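Local coordinates for alpha-galactosidase (Thermus thermophilus, PDB 6LCJ), which probably hydrolyses terminal alpha-linked galactose from galactosides, and assembles as a hexamer, at residues Val162-Tyr167 with Gln194-Trp199; Arg214-Leu219 with Leu294-Asp299; Gly231-Pro236 with Tyr300-Phe305; Trp285-Val290 with Met324-Glu329. All coordinates share one frame; numbering follows the deposited sequence.

Contact 1 (Val162-Tyr167 with Gln194-Trp199); sequences VWCSWY and QIDDGW
In the TIM barrel, strands 161-164 and 192-195 are parallel neighbours, and Cys164 pairs with Gln194 near the C-terminal side of the barrel sheet. The backbone of Gln194 is gripped twice: its N donates to Trp163 O at 2.8 Å, and its O receives Ser165 N at 3.2 Å. Past the last pair, a side chain carries the ladder on. Ser165 OG, set between its own backbone N and carbonyl carbon (chi1 60°), accepts Asp196 N at 2.9 Å and is bridged by a water to Asp197 O. Cys164 SG merely rests against Gln194 OE1 (3.6 Å); what it does accept is Trp166 N, a capping bond in the turn toward helix 166-169. A bend in the Gln194 chain brings NE2 to the anti side of Asp196 OD2, somewhat out of the carboxylate plane; this oxygen also forms a salt bridge with Lys302. Next to it the Trp166 indole crosses the Asp196 carboxylate with the planes 43° apart, CE3 resting 3.4 Å from OD1. Asp197 instead runs alongside the same indole, its carboxylate only 14° from the ring plane and its CB 3.4 Å from Trp166 CZ3; Gln200 and Trp268 hold its two oxygens. Helices 166-169 and 175-185 lie in the link, making this a beta-alpha-beta unit whose acidic and aromatic residues gather at the C-terminal strand ends, where TIM-barrel enzymes place their active site.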
# COMPACT_ATOMS: atom_id res chain seq x y z
N VAL E 162 -40.28 -36.74 12.61
CA VAL E 162 -40.76 -35.41 12.26
C VAL E 162 -40.92 -35.31 10.76
O VAL E 162 -40.00 -35.69 10.02
CB VAL E 162 -39.81 -34.30 12.76
CG1 VAL E 162 -40.36 -32.92 12.37
CG2 VAL E 162 -39.56 -34.43 14.26
N TRP E 163 -42.05 -34.77 10.31
CA TRP E 163 -42.15 -34.24 8.96
C TRP E 163 -41.95 -32.73 9.04
O TRP E 163 -42.55 -32.06 9.89
CB TRP E 163 -43.49 -34.58 8.30
CG TRP E 163 -43.44 -34.23 6.84
CD1 TRP E 163 -42.99 -35.02 5.81
CD2 TRP E 163 -43.75 -32.96 6.25
NE1 TRP E 163 -43.03 -34.32 4.62
CE2 TRP E 163 -43.49 -33.06 4.87
CE3 TRP E 163 -44.23 -31.75 6.77
CZ2 TRP E 163 -43.71 -31.99 3.98
CZ3 TRP E 163 -44.46 -30.70 5.89
CH2 TRP E 163 -44.19 -30.82 4.52
N CYS E 164 -41.09 -32.19 8.17
CA CYS E 164 -40.64 -30.81 8.24
C CYS E 164 -40.86 -30.15 6.88
O CYS E 164 -40.60 -30.76 5.84
CB CYS E 164 -39.13 -30.77 8.64
SG CYS E 164 -38.28 -29.17 8.56
N SER E 165 -41.35 -28.91 6.87
CA SER E 165 -41.67 -28.29 5.58
C SER E 165 -40.47 -27.67 4.87
O SER E 165 -40.59 -27.33 3.69
CB SER E 165 -42.74 -27.20 5.75
OG SER E 165 -42.32 -26.17 6.64
N TRP E 166 -39.33 -27.52 5.54
CA TRP E 166 -38.31 -26.61 5.02
C TRP E 166 -37.69 -27.14 3.73
O TRP E 166 -37.58 -26.41 2.73
CB TRP E 166 -37.23 -26.35 6.07
CG TRP E 166 -36.15 -25.46 5.52
CD1 TRP E 166 -34.86 -25.81 5.24
CD2 TRP E 166 -36.28 -24.07 5.14
NE1 TRP E 166 -34.18 -24.73 4.73
CE2 TRP E 166 -35.02 -23.65 4.65
CE3 TRP E 166 -37.33 -23.15 5.16
CZ2 TRP E 166 -34.79 -22.36 4.20
CZ3 TRP E 166 -37.09 -21.87 4.70
CH2 TRP E 166 -35.84 -21.48 4.23
N TYR E 167 -37.29 -28.41 3.71
CA TYR E 167 -36.46 -28.91 2.62
C TYR E 167 -37.27 -29.41 1.44
O TYR E 167 -36.74 -30.18 0.63
CB TYR E 167 -35.54 -30.00 3.14
CG TYR E 167 -34.59 -29.49 4.16
CD1 TYR E 167 -33.41 -28.85 3.78
CD2 TYR E 167 -34.86 -29.63 5.52
CE1 TYR E 167 -32.53 -28.38 4.72
CE2 TYR E 167 -33.98 -29.16 6.46
CZ TYR E 167 -32.82 -28.55 6.05
OH TYR E 167 -31.93 -28.10 6.99
N GLN E 194 -44.10 -30.38 11.43
CA GLN E 194 -43.42 -29.16 11.85
C GLN E 194 -43.42 -28.13 10.72
O GLN E 194 -42.89 -28.39 9.64
CB GLN E 194 -42.00 -29.45 12.30
CG GLN E 194 -41.30 -28.24 12.93
CD GLN E 194 -40.02 -27.89 12.20
OE1 GLN E 194 -39.12 -28.73 12.06
NE2 GLN E 194 -39.94 -26.66 11.69
N ILE E 195 -44.01 -26.96 11.00
CA ILE E 195 -44.03 -25.83 10.08
C ILE E 195 -42.74 -25.03 10.27
O ILE E 195 -42.42 -24.61 11.38
CB ILE E 195 -45.25 -24.94 10.31
CG1 ILE E 195 -46.52 -25.71 10.02
CG2 ILE E 195 -45.23 -23.70 9.44
CD1 ILE E 195 -47.59 -25.39 10.97
N ASP E 196 -42.01 -24.81 9.18
CA ASP E 196 -40.72 -24.16 9.29
C ASP E 196 -40.83 -22.68 8.88
O ASP E 196 -41.90 -22.07 8.97
CB ASP E 196 -39.69 -24.92 8.45
CG ASP E 196 -38.28 -24.78 9.01
OD1 ASP E 196 -37.52 -23.90 8.51
OD2 ASP E 196 -37.92 -25.58 9.91
N ASP E 197 -39.71 -22.12 8.44
CA ASP E 197 -39.65 -20.73 8.02
C ASP E 197 -40.64 -20.48 6.89
O ASP E 197 -40.78 -21.30 5.98
CB ASP E 197 -38.21 -20.43 7.58
CG ASP E 197 -37.97 -18.99 7.20
OD1 ASP E 197 -38.80 -18.10 7.50
OD2 ASP E 197 -36.90 -18.73 6.61
N GLY E 198 -41.38 -19.37 6.99
CA GLY E 198 -42.34 -19.00 5.98
C GLY E 198 -43.74 -18.69 6.47
O GLY E 198 -44.57 -18.19 5.70
N TRP E 199 -44.04 -18.99 7.73
CA TRP E 199 -45.36 -18.69 8.28
C TRP E 199 -45.47 -17.28 8.87
O TRP E 199 -46.58 -16.77 8.99
CB TRP E 199 -45.73 -19.70 9.36
CG TRP E 199 -44.86 -19.62 10.58
CD1 TRP E 199 -43.69 -20.29 10.79
CD2 TRP E 199 -45.08 -18.82 11.75
NE1 TRP E 199 -43.17 -19.96 12.01
CE2 TRP E 199 -44.01 -19.07 12.63
CE3 TRP E 199 -46.09 -17.93 12.13
CZ2 TRP E 199 -43.90 -18.45 13.87
CZ3 TRP E 199 -45.99 -17.32 13.38
CH2 TRP E 199 -44.90 -17.58 14.23
O HOH W 1 -40.88 -24.03 5.31

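Contact 2 (Arg214-Leu219 with Leu294-Asp299); sequences RGMAFL and LAWGYD
Met216 and Trp296 meet in the outer helical layer of the TIM barrel, where the first turn of helix 216-224 lies against the end of helix 280-296 and the start of strand 298-303. The tight half of the contact faces the barrel. Met216 CB sits over one face of the Trp296 six-membered ring, 4.0 Å from its centroid and 21° off the normal, a CH-pi contact. With CG anti to the carbonyl carbon and the chain bent at both chi2 and chi3, the Met216 thioether curls round until CE comes within 3.5 Å of Tyr298 OH. Leu219 CB approaches the same hydroxyl at 3.8 Å, so apolar carbons crowd round a buried hydroxyl. Leu232 of strand 229-234 packs on Met216, Trp296 and Tyr298 alike, closing this side.

The outer half is nearer solvent and thinner in side chains, though the backbones come close. Here Ala217 offers little more than a methyl group, its CB 3.8 Å from Trp296 CD1, while its CA makes a C-H...O contact with Trp296 O at 3.3 Å. Both residues are partly exposed. Just beyond them Gly297 turns the chain out of its helix with positive phi in a Schellman motif, and after this turn the Tyr298 side chain reaches back toward helix 216-224. The buried hydroxyl finds its partner in the helix backbone: Tyr298 OH donates to Met216 O at 2.8 Å, at a C=O...O angle of 124° and tilted 25° from the carbonyl plane.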
# COMPACT_ATOMS: atom_id res chain seq x y z
N ARG E 214 -56.31 -18.32 8.74
CA ARG E 214 -57.02 -18.75 9.94
C ARG E 214 -56.13 -18.79 11.18
O ARG E 214 -56.62 -19.17 12.25
CB ARG E 214 -57.69 -20.11 9.71
CG ARG E 214 -59.03 -19.99 8.96
CD ARG E 214 -59.53 -21.33 8.43
NE ARG E 214 -58.74 -21.77 7.28
CZ ARG E 214 -58.92 -22.91 6.63
NH1 ARG E 214 -59.90 -23.74 6.99
NH2 ARG E 214 -58.13 -23.22 5.60
N GLY E 215 -54.86 -18.42 11.07
CA GLY E 215 -54.01 -18.33 12.24
C GLY E 215 -53.35 -19.64 12.60
O GLY E 215 -53.77 -20.73 12.20
N MET E 216 -52.30 -19.54 13.42
CA MET E 216 -51.45 -20.69 13.68
C MET E 216 -52.10 -21.67 14.64
O MET E 216 -51.81 -22.87 14.59
CB MET E 216 -50.09 -20.25 14.22
CG MET E 216 -49.34 -19.30 13.29
SD MET E 216 -49.26 -19.84 11.56
CE MET E 216 -48.26 -21.33 11.71
N ALA E 217 -52.99 -21.21 15.52
CA ALA E 217 -53.61 -22.14 16.46
C ALA E 217 -54.56 -23.09 15.76
O ALA E 217 -54.73 -24.23 16.19
CB ALA E 217 -54.34 -21.37 17.56
N PHE E 218 -55.17 -22.63 14.66
CA PHE E 218 -56.05 -23.49 13.88
C PHE E 218 -55.28 -24.61 13.19
O PHE E 218 -55.64 -25.79 13.29
CB PHE E 218 -56.79 -22.64 12.84
CG PHE E 218 -57.35 -23.41 11.70
CD1 PHE E 218 -58.53 -24.14 11.85
CD2 PHE E 218 -56.71 -23.42 10.47
CE1 PHE E 218 -59.06 -24.87 10.79
CE2 PHE E 218 -57.23 -24.14 9.40
CZ PHE E 218 -58.41 -24.87 9.56
N LEU E 219 -54.20 -24.25 12.49
CA LEU E 219 -53.31 -25.23 11.87
C LEU E 219 -52.88 -26.31 12.86
O LEU E 219 -52.87 -27.49 12.53
CB LEU E 219 -52.10 -24.51 11.31
CG LEU E 219 -51.45 -25.07 10.05
CD1 LEU E 219 -52.49 -25.37 9.00
CD2 LEU E 219 -50.46 -24.04 9.56
N LEU E 294 -46.80 -22.46 22.65
CA LEU E 294 -47.45 -23.53 23.41
C LEU E 294 -48.95 -23.29 23.50
O LEU E 294 -49.74 -24.22 23.32
CB LEU E 294 -46.87 -23.63 24.81
CG LEU E 294 -45.41 -23.99 25.04
CD1 LEU E 294 -45.25 -24.55 26.42
CD2 LEU E 294 -44.92 -24.98 24.00
N ALA E 295 -49.35 -22.05 23.78
CA ALA E 295 -50.78 -21.75 23.86
C ALA E 295 -51.46 -22.00 22.54
O ALA E 295 -52.63 -22.39 22.50
CB ALA E 295 -50.99 -20.31 24.31
N TRP E 296 -50.74 -21.80 21.44
CA TRP E 296 -51.28 -22.07 20.11
C TRP E 296 -51.52 -23.55 19.85
O TRP E 296 -52.25 -23.88 18.92
CB TRP E 296 -50.32 -21.52 19.06
CG TRP E 296 -50.50 -20.08 18.79
CD1 TRP E 296 -51.55 -19.31 19.15
CD2 TRP E 296 -49.60 -19.23 18.06
NE1 TRP E 296 -51.36 -18.02 18.71
CE2 TRP E 296 -50.17 -17.95 18.03
CE3 TRP E 296 -48.36 -19.43 17.42
CZ2 TRP E 296 -49.56 -16.87 17.40
CZ3 TRP E 296 -47.76 -18.37 16.80
CH2 TRP E 296 -48.36 -17.09 16.79
N GLY E 297 -50.90 -24.44 20.62
CA GLY E 297 -51.01 -25.87 20.37
C GLY E 297 -49.72 -26.56 19.95
O GLY E 297 -49.70 -27.81 19.89
N TYR E 298 -48.64 -25.82 19.69
CA TYR E 298 -47.37 -26.43 19.31
C TYR E 298 -46.58 -26.81 20.56
O TYR E 298 -46.41 -25.99 21.46
CB TYR E 298 -46.55 -25.46 18.46
CG TYR E 298 -47.28 -25.02 17.22
CD1 TYR E 298 -48.20 -23.98 17.26
CD2 TYR E 298 -47.07 -25.67 16.01
CE1 TYR E 298 -48.88 -23.59 16.14
CE2 TYR E 298 -47.75 -25.27 14.87
CZ TYR E 298 -48.65 -24.24 14.95
OH TYR E 298 -49.31 -23.85 13.82
N ASP E 299 -46.10 -28.06 20.61
CA ASP E 299 -45.21 -28.48 21.69
C ASP E 299 -43.88 -29.06 21.18
O ASP E 299 -43.16 -29.73 21.93
CB ASP E 299 -45.91 -29.49 22.60
CG ASP E 299 -46.34 -30.74 21.85
OD1 ASP E 299 -46.45 -30.70 20.61
OD2 ASP E 299 -46.59 -31.77 22.52

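Contact 3 (Gly231-Pro236 with Tyr300-Phe305)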
# COMPACT_ATOMS: atom_id res chain seq x y z
N GLY E 231 -45.45 -28.73 15.23
CA GLY E 231 -44.13 -28.15 15.39
C GLY E 231 -44.05 -26.81 14.69
O GLY E 231 -44.64 -26.63 13.62
N LEU E 232 -43.31 -25.86 15.29
CA LEU E 232 -43.17 -24.52 14.74
C LEU E 232 -41.73 -24.04 14.90
O LEU E 232 -41.03 -24.42 15.85
CB LEU E 232 -44.16 -23.55 15.41
CG LEU E 232 -44.44 -22.17 14.82
CD1 LEU E 232 -45.10 -22.24 13.46
CD2 LEU E 232 -45.32 -21.37 15.78
N TRP E 233 -41.31 -23.19 13.96
CA TRP E 233 -39.95 -22.69 13.82
C TRP E 233 -39.88 -21.22 14.21
O TRP E 233 -40.71 -20.42 13.76
CB TRP E 233 -39.50 -22.85 12.35
CG TRP E 233 -38.17 -22.25 11.96
CD1 TRP E 233 -36.97 -22.89 11.92
CD2 TRP E 233 -37.92 -20.91 11.51
NE1 TRP E 233 -35.99 -22.04 11.48
CE2 TRP E 233 -36.54 -20.81 11.23
CE3 TRP E 233 -38.72 -19.78 11.33
CZ2 TRP E 233 -35.95 -19.63 10.78
CZ3 TRP E 233 -38.12 -18.60 10.87
CH2 TRP E 233 -36.75 -18.54 10.61
N PHE E 234 -38.87 -20.85 15.00
CA PHE E 234 -38.56 -19.44 15.28
C PHE E 234 -37.07 -19.18 15.13
O PHE E 234 -36.25 -20.09 15.26
CB PHE E 234 -38.97 -19.02 16.70
CG PHE E 234 -40.41 -19.21 17.00
CD1 PHE E 234 -40.87 -20.42 17.52
CD2 PHE E 234 -41.32 -18.18 16.79
CE1 PHE E 234 -42.20 -20.61 17.79
CE2 PHE E 234 -42.66 -18.35 17.07
CZ PHE E 234 -43.11 -19.57 17.58
N ALA E 235 -36.72 -17.91 14.89
CA ALA E 235 -35.35 -17.40 15.03
C ALA E 235 -35.43 -16.25 16.02
O ALA E 235 -35.38 -15.07 15.64
CB ALA E 235 -34.77 -16.94 13.69
N PRO E 236 -35.56 -16.56 17.32
CA PRO E 236 -36.09 -15.56 18.26
C PRO E 236 -35.21 -14.33 18.48
O PRO E 236 -35.75 -13.25 18.77
CB PRO E 236 -36.28 -16.36 19.56
CG PRO E 236 -35.42 -17.57 19.40
CD PRO E 236 -35.37 -17.88 17.94
N TYR E 300 -43.57 -28.85 19.90
CA TYR E 300 -42.26 -29.13 19.33
C TYR E 300 -41.80 -27.84 18.67
O TYR E 300 -42.49 -27.32 17.78
CB TYR E 300 -42.33 -30.30 18.34
CG TYR E 300 -41.04 -30.71 17.66
CD1 TYR E 300 -40.46 -29.91 16.68
CD2 TYR E 300 -40.42 -31.92 17.96
CE1 TYR E 300 -39.29 -30.29 16.04
CE2 TYR E 300 -39.24 -32.31 17.33
CZ TYR E 300 -38.69 -31.49 16.37
OH TYR E 300 -37.53 -31.86 15.75
N LEU E 301 -40.68 -27.28 19.12
CA LEU E 301 -40.23 -25.98 18.65
C LEU E 301 -38.82 -26.07 18.09
O LEU E 301 -37.93 -26.64 18.73
CB LEU E 301 -40.27 -24.94 19.78
CG LEU E 301 -41.64 -24.74 20.42
CD1 LEU E 301 -41.54 -23.74 21.58
CD2 LEU E 301 -42.64 -24.29 19.35
N LYS E 302 -38.63 -25.53 16.89
CA LYS E 302 -37.32 -25.45 16.27
C LYS E 302 -36.83 -24.02 16.44
O LYS E 302 -37.32 -23.10 15.78
CB LYS E 302 -37.36 -25.88 14.81
CG LYS E 302 -36.01 -25.90 14.10
CD LYS E 302 -36.14 -26.47 12.68
CE LYS E 302 -34.89 -26.23 11.82
NZ LYS E 302 -35.06 -26.76 10.42
N LEU E 303 -35.88 -23.84 17.34
CA LEU E 303 -35.34 -22.53 17.65
C LEU E 303 -34.04 -22.40 16.87
O LEU E 303 -33.11 -23.19 17.07
CB LEU E 303 -35.11 -22.39 19.16
CG LEU E 303 -36.37 -22.68 19.98
CD1 LEU E 303 -36.13 -22.51 21.49
CD2 LEU E 303 -37.52 -21.77 19.51
N ASP E 304 -34.00 -21.45 15.96
CA ASP E 304 -32.98 -21.39 14.94
C ASP E 304 -32.15 -20.12 15.11
O ASP E 304 -32.57 -19.17 15.78
CB ASP E 304 -33.60 -21.43 13.55
CG ASP E 304 -32.69 -22.06 12.51
OD1 ASP E 304 -31.46 -22.22 12.74
OD2 ASP E 304 -33.23 -22.39 11.43
N PHE E 305 -30.97 -20.13 14.46
CA PHE E 305 -30.07 -18.99 14.46
C PHE E 305 -29.73 -18.56 15.88
O PHE E 305 -29.59 -17.38 16.16
CB PHE E 305 -30.65 -17.80 13.68
CG PHE E 305 -30.74 -18.04 12.21
CD1 PHE E 305 -31.75 -18.82 11.67
CD2 PHE E 305 -29.80 -17.47 11.35
CE1 PHE E 305 -31.83 -19.05 10.30
CE2 PHE E 305 -29.88 -17.69 9.97
CZ PHE E 305 -30.90 -18.48 9.45
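Trp233 NE1 donates to Asp304 OD2 at 2.8 Å, joining a residue of strand 229-234 to the first residue after strand 298-303. The acceptor uses its anti lone pair and lies close to the indole plane, while the carboxylate stands nearly perpendicular to the ring, at 86°. Asp304 OD1 takes Phe305 N, on the anti side but well out of the carboxylate plane, so both oxygens are held. A phenylalanine in place of Trp233 would probably leave Asp304 OD2 without this donor and its carboxylate freer to turn. Behind this bond runs a regular parallel ladder: Tyr300 O accepts Leu232 N, Leu232 O accepts Lys302 N at 2.8 Å, Lys302 O accepts Phe234 N, and Phe234 O accepts Asp304 N at 2.7 Å. The local axes of strands 231-234 and 300-303 run the same way, 20° apart and 4.7 Å at their closest. Side chains then sort to the two faces. With Trp233, the fully extended Lys302 passes the indole edge, its CD 3.8 Å from Trp233 CD1, on the way to a salt bridge between NZ and Asp196. With Phe234, Leu301 CD2 meets the ring edge at CE1 (4.0 Å), and Leu303 CD2 lies obliquely 4.1 Å from CD1; helix 280-296 covers this face. Adjacent parallel strands, with Trp233, Tyr300 and Lys302 turned inward and apolar residues turned to the helices, mark the TIM barrel, here its third and fourth strands.

Contact 4 (Trp285-Val290 with Met324-Glu329)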
# COMPACT_ATOMS: atom_id res chain seq x y z
N TRP E 285 -39.28 -11.32 26.34
CA TRP E 285 -40.04 -11.31 25.10
C TRP E 285 -39.86 -12.63 24.33
O TRP E 285 -40.84 -13.20 23.83
CB TRP E 285 -39.61 -10.10 24.28
CG TRP E 285 -40.16 -9.96 22.90
CD1 TRP E 285 -41.29 -9.28 22.52
CD2 TRP E 285 -39.57 -10.46 21.69
NE1 TRP E 285 -41.45 -9.34 21.16
CE2 TRP E 285 -40.41 -10.07 20.63
CE3 TRP E 285 -38.43 -11.21 21.41
CZ2 TRP E 285 -40.14 -10.41 19.30
CZ3 TRP E 285 -38.16 -11.54 20.09
CH2 TRP E 285 -39.00 -11.13 19.05
N ALA E 286 -38.63 -13.13 24.26
CA ALA E 286 -38.40 -14.39 23.55
C ALA E 286 -39.06 -15.56 24.28
O ALA E 286 -39.64 -16.45 23.65
CB ALA E 286 -36.90 -14.64 23.35
N ALA E 287 -39.00 -15.56 25.62
CA ALA E 287 -39.77 -16.55 26.38
C ALA E 287 -41.27 -16.43 26.12
O ALA E 287 -41.98 -17.44 26.11
CB ALA E 287 -39.46 -16.43 27.87
N ASP E 288 -41.77 -15.21 25.90
CA ASP E 288 -43.18 -15.07 25.55
C ASP E 288 -43.49 -15.61 24.16
O ASP E 288 -44.66 -15.91 23.89
CB ASP E 288 -43.61 -13.60 25.62
CG ASP E 288 -43.68 -13.09 27.03
OD1 ASP E 288 -43.49 -13.90 27.97
OD2 ASP E 288 -43.93 -11.88 27.20
N LEU E 289 -42.49 -15.70 23.28
CA LEU E 289 -42.69 -16.38 22.00
C LEU E 289 -42.90 -17.88 22.21
O LEU E 289 -43.78 -18.48 21.59
CB LEU E 289 -41.51 -16.14 21.07
CG LEU E 289 -41.30 -14.74 20.50
CD1 LEU E 289 -39.95 -14.69 19.80
CD2 LEU E 289 -42.42 -14.38 19.54
N VAL E 290 -42.10 -18.48 23.08
CA VAL E 290 -42.31 -19.87 23.44
C VAL E 290 -43.68 -20.06 24.08
O VAL E 290 -44.44 -20.95 23.69
CB VAL E 290 -41.18 -20.35 24.36
CG1 VAL E 290 -41.54 -21.69 24.96
CG2 VAL E 290 -39.86 -20.43 23.59
N MET E 324 -31.19 -18.94 27.28
CA MET E 324 -31.79 -20.21 26.89
C MET E 324 -32.39 -20.94 28.09
O MET E 324 -33.40 -21.63 27.94
CB MET E 324 -30.75 -21.10 26.21
CG MET E 324 -30.28 -20.61 24.85
SD MET E 324 -31.65 -20.15 23.76
CE MET E 324 -31.52 -18.42 23.93
N ALA E 325 -31.79 -20.80 29.27
CA ALA E 325 -32.36 -21.41 30.47
C ALA E 325 -33.75 -20.86 30.75
O ALA E 325 -34.63 -21.59 31.22
CB ALA E 325 -31.43 -21.18 31.66
N ARG E 326 -33.98 -19.59 30.46
CA ARG E 326 -35.31 -19.03 30.65
C ARG E 326 -36.27 -19.58 29.61
O ARG E 326 -37.43 -19.89 29.91
CB ARG E 326 -35.24 -17.50 30.60
CG ARG E 326 -36.59 -16.79 30.53
CD ARG E 326 -37.40 -16.84 31.85
NE ARG E 326 -38.82 -16.53 31.62
CZ ARG E 326 -39.83 -17.37 31.87
NH1 ARG E 326 -39.58 -18.57 32.39
NH2 ARG E 326 -41.08 -17.01 31.60
N LEU E 327 -35.80 -19.74 28.37
CA LEU E 327 -36.65 -20.32 27.34
C LEU E 327 -36.87 -21.81 27.60
O LEU E 327 -37.92 -22.35 27.23
CB LEU E 327 -36.01 -20.11 25.96
CG LEU E 327 -36.34 -18.84 25.20
CD1 LEU E 327 -35.98 -17.64 26.03
CD2 LEU E 327 -35.58 -18.81 23.88
N ARG E 328 -35.91 -22.47 28.25
CA ARG E 328 -36.10 -23.85 28.65
C ARG E 328 -37.25 -23.97 29.64
O ARG E 328 -38.12 -24.84 29.50
CB ARG E 328 -34.81 -24.43 29.23
CG ARG E 328 -34.96 -25.83 29.88
CD ARG E 328 -35.04 -26.98 28.85
NE ARG E 328 -36.40 -27.19 28.35
CZ ARG E 328 -36.72 -27.93 27.29
NH1 ARG E 328 -35.77 -28.53 26.59
NH2 ARG E 328 -37.99 -28.06 26.93
N GLU E 329 -37.27 -23.09 30.65
CA GLU E 329 -38.33 -23.13 31.66
C GLU E 329 -39.66 -22.69 31.08
O GLU E 329 -40.70 -23.26 31.42
CB GLU E 329 -37.95 -22.24 32.84
CG GLU E 329 -36.94 -22.87 33.77
CD GLU E 329 -37.54 -23.98 34.65
OE1 GLU E 329 -38.75 -24.27 34.54
OE2 GLU E 329 -36.79 -24.57 35.46
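Leu327 lays its CD1 methyl on the backbone of the facing helix, 3.7 Å from Ala287 N. The same methyl is flanked by two alanine methyls, Ala286 CB and Ala287 CB, each 4.1 Å from Leu327 CD1. One turn further on, Val290 crosses the leucine at a slant and touches it at the branch point, with CG2 4.2 Å from Leu327 CG; CG1 stands anti to the Val290 backbone N (chi1 169°), which leaves CG2 for Leu327. Small residues on one helix thus receive a larger one from the other, and Ala287 and Leu327 come within 5.0 Å of each other, CA to CA. The two partners are helices 280-296 and 317-331, which precede and follow strand 298-303 and lie side by side in the outer layer of the TIM barrel. Their local axes run the same way at 29°, with a closest approach of 8.9 Å. Ala286 also touches Phe237, against which Met324 of the second helix packs too. Toward solvent the lining changes character. Arg326, bent at chi2 (72°), folds over the Ala287 methyl, bringing NE 3.8 Å from Ala287 CB and setting its guanidinium at a slant to it. With an alanine in place of Arg326, the Ala287 methyl is likely to lose its cover and a gap to open beside it. The Arg326 tip lies close to another positive group, that of Arg291, while Asp288 OD1 stays 5.4 Å from Arg326 NH2, a separation too long for a salt bridge.

Followed from the N terminus, the chain first closes contact 1, whose loop runs from strand 161-164 to strand 192-195 and is complete before any other contact opens. The remaining three interlock. Contact 2 opens at helix 216-224, contact 3 at strand 229-234 and contact 4 within helix 280-296; they then close in the same order, so each crosses the other two. Contacts 1 and 3 tie neighbouring barrel strands, joined by Ile195 N bonding Gly231 O. Contact 2 ties helix 216-224 to the end of helix 280-296 and the start of strand 298-303; contact 4 pairs helices 280-296 and 317-331. Leu232 and Pro236 reach contacts 2 and 4 respectively, linking strand 229-234 and the loop after it to the outer layer.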